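Local coordinates for SusD-like protein BACOVA_02651 (Bacteroides ovatus, PDB 5E75) that binds polysaccharide at the cell surface and probably captures xyloglucan there before its transport into the periplasm for degradation, at residues A109-R114 against D167-Q172; G176-W181 against S244-Q249; I286-Q291 against A302-K307. All blocks are in the same frame, centred on the assembly; numbering follows the deposited sequence.

Contact 1: residues A109-R114 against D167-Q172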
loop_
_atom_site.group_PDB
_atom_site.type_symbol
_atom_site.label_atom_id
_atom_site.label_comp_id
_atom_site.label_asym_id
_atom_site.label_seq_id
_atom_site.Cartn_x
_atom_site.Cartn_y
_atom_site.Cartn_z
ATOM N N ALA A 109 -5.032 -23.230 6.195
ATOM C CA ALA A 109 -5.755 -22.752 5.024
ATOM C C ALA A 109 -6.861 -21.767 5.403
ATOM O O ALA A 109 -7.029 -20.721 4.759
ATOM C CB ALA A 109 -6.349 -23.936 4.244
ATOM N N ILE A 110 -7.621 -22.094 6.445
ATOM C CA ILE A 110 -8.637 -21.176 6.942
ATOM C C ILE A 110 -7.979 -19.885 7.404
ATOM O O ILE A 110 -8.493 -18.792 7.141
ATOM C CB ILE A 110 -9.470 -21.803 8.079
ATOM C CG1 ILE A 110 -10.283 -22.979 7.522
ATOM C CG2 ILE A 110 -10.414 -20.773 8.696
ATOM C CD1 ILE A 110 -10.851 -23.907 8.615
ATOM N N ALA A 111 -6.843 -19.999 8.081
ATOM C CA ALA A 111 -6.144 -18.812 8.577
ATOM C C ALA A 111 -5.646 -17.917 7.443
ATOM O O ALA A 111 -5.738 -16.694 7.540
ATOM C CB ALA A 111 -4.982 -19.213 9.487
ATOM N N GLU A 112 -5.115 -18.509 6.370
ATOM C CA GLU A 112 -4.670 -17.700 5.242
ATOM C C GLU A 112 -5.859 -17.012 4.588
ATOM O O GLU A 112 -5.770 -15.830 4.230
ATOM C CB GLU A 112 -3.937 -18.570 4.232
ATOM C CG GLU A 112 -2.602 -19.085 4.726
ATOM C CD GLU A 112 -1.966 -20.020 3.721
ATOM O OE1 GLU A 112 -2.499 -21.129 3.503
ATOM O OE2 GLU A 112 -0.972 -19.633 3.092
ATOM N N ALA A 113 -6.967 -17.731 4.428
ATOM C CA ALA A 113 -8.183 -17.162 3.860
ATOM C C ALA A 113 -8.658 -15.993 4.727
ATOM O O ALA A 113 -8.945 -14.916 4.208
ATOM C CB ALA A 113 -9.259 -18.220 3.754
ATOM N N ARG A 114 -8.732 -16.190 6.041
ATOM C CA ARG A 114 -9.242 -15.141 6.912
ATOM C C ARG A 114 -8.274 -13.950 6.987
ATOM O O ARG A 114 -8.709 -12.801 7.078
ATOM C CB ARG A 114 -9.562 -15.696 8.300
ATOM C CG ARG A 114 -10.695 -16.708 8.248
ATOM C CD ARG A 114 -11.198 -17.128 9.624
ATOM N NE ARG A 114 -11.916 -16.049 10.293
ATOM C CZ ARG A 114 -12.569 -16.185 11.441
ATOM N NH1 ARG A 114 -12.610 -17.360 12.055
ATOM N NH2 ARG A 114 -13.191 -15.140 11.968
ATOM N N ASP A 167 -3.761 -17.058 15.804
ATOM C CA ASP A 167 -3.778 -18.321 16.542
ATOM C C ASP A 167 -3.476 -19.554 15.701
ATOM O O ASP A 167 -3.087 -20.588 16.254
ATOM C CB ASP A 167 -5.127 -18.501 17.232
ATOM C CG ASP A 167 -5.345 -17.507 18.353
ATOM O OD1 ASP A 167 -4.350 -16.978 18.900
ATOM O OD2 ASP A 167 -6.524 -17.262 18.683
ATOM N N ASN A 168 -3.648 -19.474 14.387
ATOM C CA ASN A 168 -3.562 -20.677 13.559
ATOM C C ASN A 168 -2.533 -20.670 12.428
ATOM O O ASN A 168 -2.404 -21.651 11.695
ATOM C CB ASN A 168 -4.939 -21.000 12.991
ATOM C CG ASN A 168 -5.902 -21.458 14.058
ATOM O OD1 ASN A 168 -5.900 -22.631 14.443
ATOM N ND2 ASN A 168 -6.723 -20.556 14.546
ATOM N N LEU A 169 -1.806 -19.578 12.267
ATOM C CA LEU A 169 -0.639 -19.592 11.399
ATOM C C LEU A 169 0.577 -19.911 12.260
ATOM O O LEU A 169 0.574 -19.679 13.463
ATOM C CB LEU A 169 -0.446 -18.233 10.714
ATOM C CG LEU A 169 -1.519 -17.827 9.706
ATOM C CD1 LEU A 169 -1.302 -16.391 9.290
ATOM C CD2 LEU A 169 -1.526 -18.752 8.483
ATOM N N SER A 170 1.620 -20.436 11.641
ATOM C CA SER A 170 2.852 -20.736 12.363
ATOM C C SER A 170 3.805 -19.558 12.296
ATOM O O SER A 170 3.639 -18.671 11.456
ATOM C CB SER A 170 3.507 -21.979 11.779
ATOM O OG SER A 170 3.474 -21.944 10.366
ATOM N N GLU A 171 4.802 -19.554 13.177
ATOM C CA GLU A 171 5.833 -18.520 13.187
ATOM C C GLU A 171 6.726 -18.578 11.958
ATOM O O GLU A 171 7.312 -17.569 11.559
ATOM C CB GLU A 171 6.712 -18.624 14.442
ATOM C CG GLU A 171 5.958 -18.346 15.735
ATOM C CD GLU A 171 6.845 -18.328 16.977
ATOM O OE1 GLU A 171 8.036 -18.700 16.896
ATOM O OE2 GLU A 171 6.338 -17.932 18.043
ATOM N N GLN A 172 6.852 -19.769 11.381
ATOM C CA GLN A 172 7.603 -19.946 10.141
ATOM C C GLN A 172 6.674 -20.508 9.074
ATOM O O GLN A 172 5.683 -21.147 9.394
ATOM C CB GLN A 172 8.809 -20.872 10.359
ATOM C CG GLN A 172 9.864 -20.257 11.270
ATOM C CD GLN A 172 11.222 -20.924 11.159
ATOM O OE1 GLN A 172 11.326 -22.145 11.034
ATOM N NE2 GLN A 172 12.276 -20.117 11.206
#

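Contact 2: residues G176-W181 against S244-Q249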
loop_
_atom_site.group_PDB
_atom_site.type_symbol
_atom_site.label_atom_id
_atom_site.label_comp_id
_atom_site.label_asym_id
_atom_site.label_seq_id
_atom_site.Cartn_x
_atom_site.Cartn_y
_atom_site.Cartn_z
ATOM N N GLY A 176 7.070 -16.947 0.857
ATOM C CA GLY A 176 5.925 -16.388 0.168
ATOM C C GLY A 176 4.600 -16.563 0.878
ATOM O O GLY A 176 3.617 -15.933 0.507
ATOM N N ARG A 177 4.561 -17.424 1.891
ATOM C CA ARG A 177 3.340 -17.657 2.647
ATOM C C ARG A 177 3.323 -16.894 3.960
ATOM O O ARG A 177 4.371 -16.582 4.537
ATOM C CB ARG A 177 3.177 -19.152 2.904
ATOM C CG ARG A 177 2.936 -19.951 1.626
ATOM C CD ARG A 177 1.735 -20.788 1.733
ATOM N NE ARG A 177 1.429 -21.440 0.468
ATOM C CZ ARG A 177 0.201 -21.634 0.003
ATOM N NH1 ARG A 177 -0.862 -21.200 0.664
ATOM N NH2 ARG A 177 0.041 -22.253 -1.149
ATOM N N ALA A 178 2.120 -16.610 4.445
ATOM C CA ALA A 178 1.953 -15.823 5.655
ATOM C C ALA A 178 2.353 -16.579 6.913
ATOM O O ALA A 178 2.156 -17.785 7.029
ATOM C CB ALA A 178 0.515 -15.396 5.769
ATOM N N THR A 179 2.910 -15.840 7.861
ATOM C CA THR A 179 3.163 -16.335 9.202
ATOM C C THR A 179 2.280 -15.615 10.216
ATOM O O THR A 179 1.633 -14.608 9.910
ATOM C CB THR A 179 4.604 -16.078 9.621
ATOM O OG1 THR A 179 4.825 -14.659 9.695
ATOM C CG2 THR A 179 5.590 -16.702 8.627
ATOM N N SER A 180 2.281 -16.096 11.447
ATOM C CA SER A 180 1.566 -15.398 12.502
ATOM C C SER A 180 2.138 -14.002 12.774
ATOM O O SER A 180 1.409 -13.140 13.241
ATOM C CB SER A 180 1.535 -16.214 13.785
ATOM O OG SER A 180 2.830 -16.626 14.154
ATOM N N TRP A 181 3.415 -13.768 12.454
ATOM C CA TRP A 181 3.985 -12.427 12.590
ATOM C C TRP A 181 3.296 -11.433 11.663
ATOM O O TRP A 181 3.076 -10.272 12.046
ATOM C CB TRP A 181 5.495 -12.429 12.313
ATOM C CG TRP A 181 6.257 -13.379 13.166
ATOM C CD1 TRP A 181 6.963 -14.463 12.735
ATOM C CD2 TRP A 181 6.404 -13.342 14.593
ATOM N NE1 TRP A 181 7.528 -15.109 13.801
ATOM C CE2 TRP A 181 7.204 -14.447 14.952
ATOM C CE3 TRP A 181 5.941 -12.489 15.597
ATOM C CZ2 TRP A 181 7.545 -14.720 16.270
ATOM C CZ3 TRP A 181 6.296 -12.765 16.912
ATOM C CH2 TRP A 181 7.079 -13.877 17.229
ATOM N N SER A 244 9.746 -8.905 4.247
ATOM C CA SER A 244 8.464 -9.072 3.576
ATOM C C SER A 244 7.558 -9.966 4.423
ATOM O O SER A 244 7.664 -11.211 4.380
ATOM C CB SER A 244 8.687 -9.705 2.200
ATOM O OG SER A 244 7.500 -9.713 1.424
ATOM N N LEU A 245 6.662 -9.366 5.200
ATOM C CA LEU A 245 5.758 -10.137 6.050
ATOM C C LEU A 245 4.579 -10.687 5.249
ATOM O O LEU A 245 4.133 -11.812 5.484
ATOM C CB LEU A 245 5.272 -9.287 7.229
ATOM C CG LEU A 245 6.345 -8.964 8.279
ATOM C CD1 LEU A 245 5.869 -7.953 9.283
ATOM C CD2 LEU A 245 6.740 -10.234 8.998
ATOM N N LEU A 246 4.085 -9.916 4.286
ATOM C CA LEU A 246 2.973 -10.349 3.456
ATOM C C LEU A 246 3.056 -9.610 2.128
ATOM O O LEU A 246 3.245 -8.387 2.094
ATOM C CB LEU A 246 1.640 -10.054 4.148
ATOM C CG LEU A 246 0.398 -10.705 3.547
ATOM C CD1 LEU A 246 0.504 -12.233 3.600
ATOM C CD2 LEU A 246 -0.864 -10.238 4.242
ATOM N N ALA A 247 2.902 -10.336 1.029
ATOM C CA ALA A 247 2.964 -9.742 -0.300
ATOM C C ALA A 247 2.159 -10.578 -1.267
ATOM O O ALA A 247 2.046 -11.807 -1.111
ATOM C CB ALA A 247 4.394 -9.636 -0.778
ATOM N N MET A 248 1.629 -9.908 -2.288
ATOM C CA MET A 248 1.040 -10.592 -3.426
ATOM C C MET A 248 2.155 -11.253 -4.227
ATOM O O MET A 248 3.178 -10.648 -4.542
ATOM C CB MET A 248 0.265 -9.611 -4.311
ATOM C CG MET A 248 -0.756 -8.797 -3.546
ATOM S SD MET A 248 -1.517 -7.494 -4.531
ATOM C CE MET A 248 -2.111 -6.387 -3.234
ATOM N N GLN A 249 1.924 -12.519 -4.542
ATOM C CA GLN A 249 2.939 -13.424 -5.060
ATOM C C GLN A 249 2.729 -13.657 -6.557
ATOM O O GLN A 249 2.086 -14.622 -6.975
ATOM C CB GLN A 249 2.865 -14.756 -4.316
ATOM C CG GLN A 249 3.081 -14.622 -2.825
ATOM C CD GLN A 249 4.501 -14.225 -2.482
ATOM O OE1 GLN A 249 5.465 -14.709 -3.076
ATOM N NE2 GLN A 249 4.638 -13.345 -1.505
HETATM O O HOH W 1 3.351 -13.258 1.545
HETATM O O HOH W 2 5.255 -13.751 3.474
HETATM O O HOH W 3 5.102 -13.655 7.139
#

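Contact 3: residues I286-Q291 against A302-K307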
loop_
_atom_site.group_PDB
_atom_site.type_symbol
_atom_site.label_atom_id
_atom_site.label_comp_id
_atom_site.label_asym_id
_atom_site.label_seq_id
_atom_site.Cartn_x
_atom_site.Cartn_y
_atom_site.Cartn_z
ATOM N N ILE A 286 5.656 17.343 -6.406
ATOM C CA ILE A 286 6.519 18.319 -5.764
ATOM C C ILE A 286 6.480 18.116 -4.239
ATOM O O ILE A 286 7.522 18.047 -3.586
ATOM C CB ILE A 286 6.085 19.720 -6.172
ATOM C CG1 ILE A 286 6.286 19.935 -7.676
ATOM C CG2 ILE A 286 6.884 20.775 -5.380
ATOM C CD1 ILE A 286 5.703 21.266 -8.209
ATOM N N ASP A 287 5.272 17.997 -3.689
ATOM C CA ASP A 287 5.065 17.750 -2.265
ATOM C C ASP A 287 5.789 16.483 -1.796
ATOM O O ASP A 287 6.535 16.509 -0.810
ATOM C CB ASP A 287 3.542 17.706 -2.022
ATOM C CG ASP A 287 3.121 16.922 -0.778
ATOM O OD1 ASP A 287 3.644 17.163 0.325
ATOM O OD2 ASP A 287 2.227 16.064 -0.934
ATOM N N MET A 288 5.589 15.368 -2.493
ATOM C CA MET A 288 6.242 14.119 -2.113
ATOM C C MET A 288 7.767 14.235 -2.144
ATOM O O MET A 288 8.465 13.823 -1.208
ATOM C CB MET A 288 5.797 13.014 -3.048
ATOM C CG MET A 288 6.406 11.656 -2.723
ATOM S SD MET A 288 5.781 10.982 -1.161
ATOM C CE MET A 288 7.277 10.791 -0.200
ATOM N N LEU A 289 8.299 14.829 -3.214
ATOM C CA LEU A 289 9.746 14.978 -3.327
ATOM C C LEU A 289 10.307 15.813 -2.182
ATOM O O LEU A 289 11.407 15.549 -1.693
ATOM C CB LEU A 289 10.146 15.567 -4.683
ATOM C CG LEU A 289 9.967 14.617 -5.857
ATOM C CD1 LEU A 289 10.050 15.403 -7.160
ATOM C CD2 LEU A 289 10.991 13.502 -5.828
ATOM N N GLN A 290 9.555 16.809 -1.733
ATOM C CA GLN A 290 10.024 17.651 -0.639
ATOM C C GLN A 290 10.009 16.933 0.702
ATOM O O GLN A 290 10.592 17.407 1.674
ATOM C CB GLN A 290 9.185 18.927 -0.550
ATOM C CG GLN A 290 9.432 19.876 -1.697
ATOM C CD GLN A 290 8.423 21.009 -1.756
ATOM O OE1 GLN A 290 7.324 20.909 -1.203
ATOM N NE2 GLN A 290 8.782 22.080 -2.462
ATOM N N GLN A 291 9.330 15.793 0.789
ATOM C CA GLN A 291 9.317 15.035 2.040
ATOM C C GLN A 291 10.674 14.402 2.329
ATOM O O GLN A 291 11.029 14.191 3.494
ATOM C CB GLN A 291 8.246 13.930 2.041
ATOM C CG GLN A 291 6.827 14.423 1.835
ATOM C CD GLN A 291 6.453 15.534 2.767
ATOM O OE1 GLN A 291 6.186 16.664 2.341
ATOM N NE2 GLN A 291 6.445 15.242 4.040
ATOM N N ALA A 302 15.528 5.221 -4.727
ATOM C CA ALA A 302 14.850 3.951 -4.940
ATOM C C ALA A 302 13.372 4.127 -5.250
ATOM O O ALA A 302 12.699 3.177 -5.634
ATOM C CB ALA A 302 15.023 3.035 -3.729
ATOM N N THR A 303 12.855 5.333 -5.050
ATOM C CA THR A 303 11.437 5.591 -5.281
ATOM C C THR A 303 11.166 6.343 -6.595
ATOM O O THR A 303 10.260 5.953 -7.361
ATOM C CB THR A 303 10.790 6.317 -4.077
ATOM O OG1 THR A 303 11.073 5.582 -2.882
ATOM C CG2 THR A 303 9.303 6.402 -4.237
ATOM N N PHE A 304 11.928 7.408 -6.844
ATOM C CA PHE A 304 11.807 8.214 -8.067
ATOM C C PHE A 304 13.167 8.481 -8.679
ATOM O O PHE A 304 14.130 8.730 -7.969
ATOM C CB PHE A 304 11.163 9.583 -7.771
ATOM C CG PHE A 304 9.810 9.487 -7.147
ATOM C CD1 PHE A 304 8.705 9.108 -7.898
ATOM C CD2 PHE A 304 9.647 9.749 -5.793
ATOM C CE1 PHE A 304 7.451 8.988 -7.302
ATOM C CE2 PHE A 304 8.409 9.644 -5.195
ATOM C CZ PHE A 304 7.295 9.254 -5.947
ATOM N N PHE A 305 13.221 8.481 -10.007
ATOM C CA PHE A 305 14.381 8.989 -10.745
ATOM C C PHE A 305 14.394 10.511 -10.607
ATOM O O PHE A 305 13.353 11.134 -10.740
ATOM C CB PHE A 305 14.271 8.642 -12.224
ATOM C CG PHE A 305 14.323 7.161 -12.528
ATOM C CD1 PHE A 305 15.530 6.470 -12.491
ATOM C CD2 PHE A 305 13.176 6.456 -12.904
ATOM C CE1 PHE A 305 15.592 5.126 -12.797
ATOM C CE2 PHE A 305 13.250 5.107 -13.208
ATOM C CZ PHE A 305 14.456 4.452 -13.163
ATOM N N THR A 306 15.549 11.119 -10.345
ATOM C CA THR A 306 15.705 12.562 -10.488
ATOM C C THR A 306 17.038 12.816 -11.173
ATOM O O THR A 306 17.901 11.947 -11.191
ATOM C CB THR A 306 15.636 13.327 -9.147
ATOM O OG1 THR A 306 16.642 12.844 -8.249
ATOM C CG2 THR A 306 14.239 13.197 -8.500
ATOM N N LYS A 307 17.183 14.001 -11.755
ATOM C CA LYS A 307 18.293 14.289 -12.663
ATOM C C LYS A 307 19.660 13.947 -12.075
ATOM O O LYS A 307 20.016 14.414 -10.994
ATOM C CB LYS A 307 18.260 15.757 -13.053
ATOM C CG LYS A 307 19.228 16.098 -14.185
ATOM C CD LYS A 307 19.015 17.520 -14.658
ATOM C CE LYS A 307 19.720 17.757 -15.981
ATOM N NZ LYS A 307 19.521 19.152 -16.447
#

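Contact 1: residues A109-R114 against D167-Q172
In the helical part of this SusD-family protein, helix 103-125 packs against the C-terminal end of helix 151-168 through A111, N168 and L169. The evidence for a close helix approach is the 5.9 Å between A111 CA and N168 CA, which a residue as small as alanine permits. The methyl A111 CB points at the partner and meets two neighbours: it lies 3.9 Å from N168 CB and 3.6 Å from L169 CD2. L169 is the first residue to leave helical backbone angles, and its CG stands beside its own backbone N (chi1 -67°), which lets the CD2 branch reach across to helix 103-125. That same branch touches the aliphatic part of E112, with CG 3.9 Å from L169 CD2, the two side chains crossing at about a right angle. No hydrogen bond spans the two segments. The polar ends look elsewhere: E112 OE2 forms a salt bridge with R177 NH1 and a hydrogen bond with Y28 OH, while N168 ND2 donates to the backbone O of Y164 one turn back. Apolar contact at a helix C-terminus, with Y164 of the same helix also lying on A111, is the helix-to-helix packing expected of the alpha-helical, TPR-clan architecture of the SusD family.

Contact 2: residues G176-W181 against S244-Q249
This is a largely water-mediated contact between the segment leading into helix 180-195 and the bulged strand 244-248, which pairs antiparallel with strand 355-359. Between segments 176-181 and 244-249 no direct hydrogen bond forms, and the polar link runs through three waters. Water 1 is hydrogen-bonded to G176 O at 2.9 Å and accepts from A247 N at 3.0 Å. Water 2 bridges R177 O and L245 O, and water 3 gives a proton to the same L245 O at 2.7 Å while hydrogen-bonded to T179 OG1. Two waters thus lie at L245 O; that of water 3 is the clear donation. L245 belongs to a classic beta bulge, in which it and L246 both face L358. T179 is also the N-cap of helix 180-195, its OG1 accepting a weak bond from W181 N. Apolar touches complete the interface: A178 CB meets L246 CD1 at 3.8 Å, a branch brought there by a CG anti to the backbone N (chi1 -168°), and W181 CB lies 4.2 Å from L245 CD2. The Q249 side chain, bent at chi2 (-68°), folds back beside G176 so that NE2 donates to A247 O at 3.0 Å, from 58° above the carbonyl plane; OE1 accepts from N240. G176 adopts backbone angles that call for glycine, and a CB there would clash with Q249 OE1. With Q249 cut back to an alanine, N240 would probably lose this acceptor, A247 O its amide donor, and a gap would be likely beside G176. The chemistry implies that water links the facing polar groups where the two chains do not bond directly, with aliphatic contacts supplying the direct touch.

Contact 3: residues I286-Q291 against A302-K307
M288 and L289, consecutive residues of the short helix 286-291, press on the ring of F304, which follows helix 297-303: a local helix-loop contact within the SusD-family region. The first shell is entirely apolar. M288 CG lies 3.8 Å from F304 CE2 and 4.1 Å from F304 CZ, the side chain crossing the phenylalanine at about a right angle. It gets there because CG is anti to the backbone N (chi1 -179°), beyond which the chain bends at chi2 and again at chi3. L289 uses its CD2 branch, 4.0 Å from F304 CD2, so the two meet adjacent ring atoms, CE2 and CD2, both obliquely. The same CD2 of L289 also reaches the methyl T306 CG2 at 4.2 Å, extending the contact two residues further along the chain. No hydrogen bond crosses between the segments.

Further out, helix 404-415 lies against M288 through R412 and V413. D287 ties the short helix to helix 404-415 through a salt bridge with R412, and also accepts from Q443 and N49. On L289 sit F462 and I452 from strands 460-465 and 451-454. T306 directs its OG1 to K454 NZ, while Y292 and M417 pack on F304. Within the 302-307 segment itself, the methyl T303 CG2 sits over one face of the F304 ring, 3.5 Å above the ring plane and offset toward the rim.

In the fold
Followed from the N terminus, the three contacts come in series, each closing its own loop before the next opens, with no nesting or crossing. Contact 1 closes a mostly helical loop of 52 residues and ties helix 103-125 to the end of helix 151-168. Contact 2 closes one of 62 residues, joining the start of helix 180-195 to strand 244-248. These two are neighbours, their centres 11 Å apart, and they touch directly: S170 O and S180 N lie 2.9 Å apart, a probable hydrogen bond. Contact 3 closes a short loop of 10 residues on the opposite side of the chain's centre, joining helix 286-291 to the segment following helix 297-303; its centre is about 28 Å from that of contact 2.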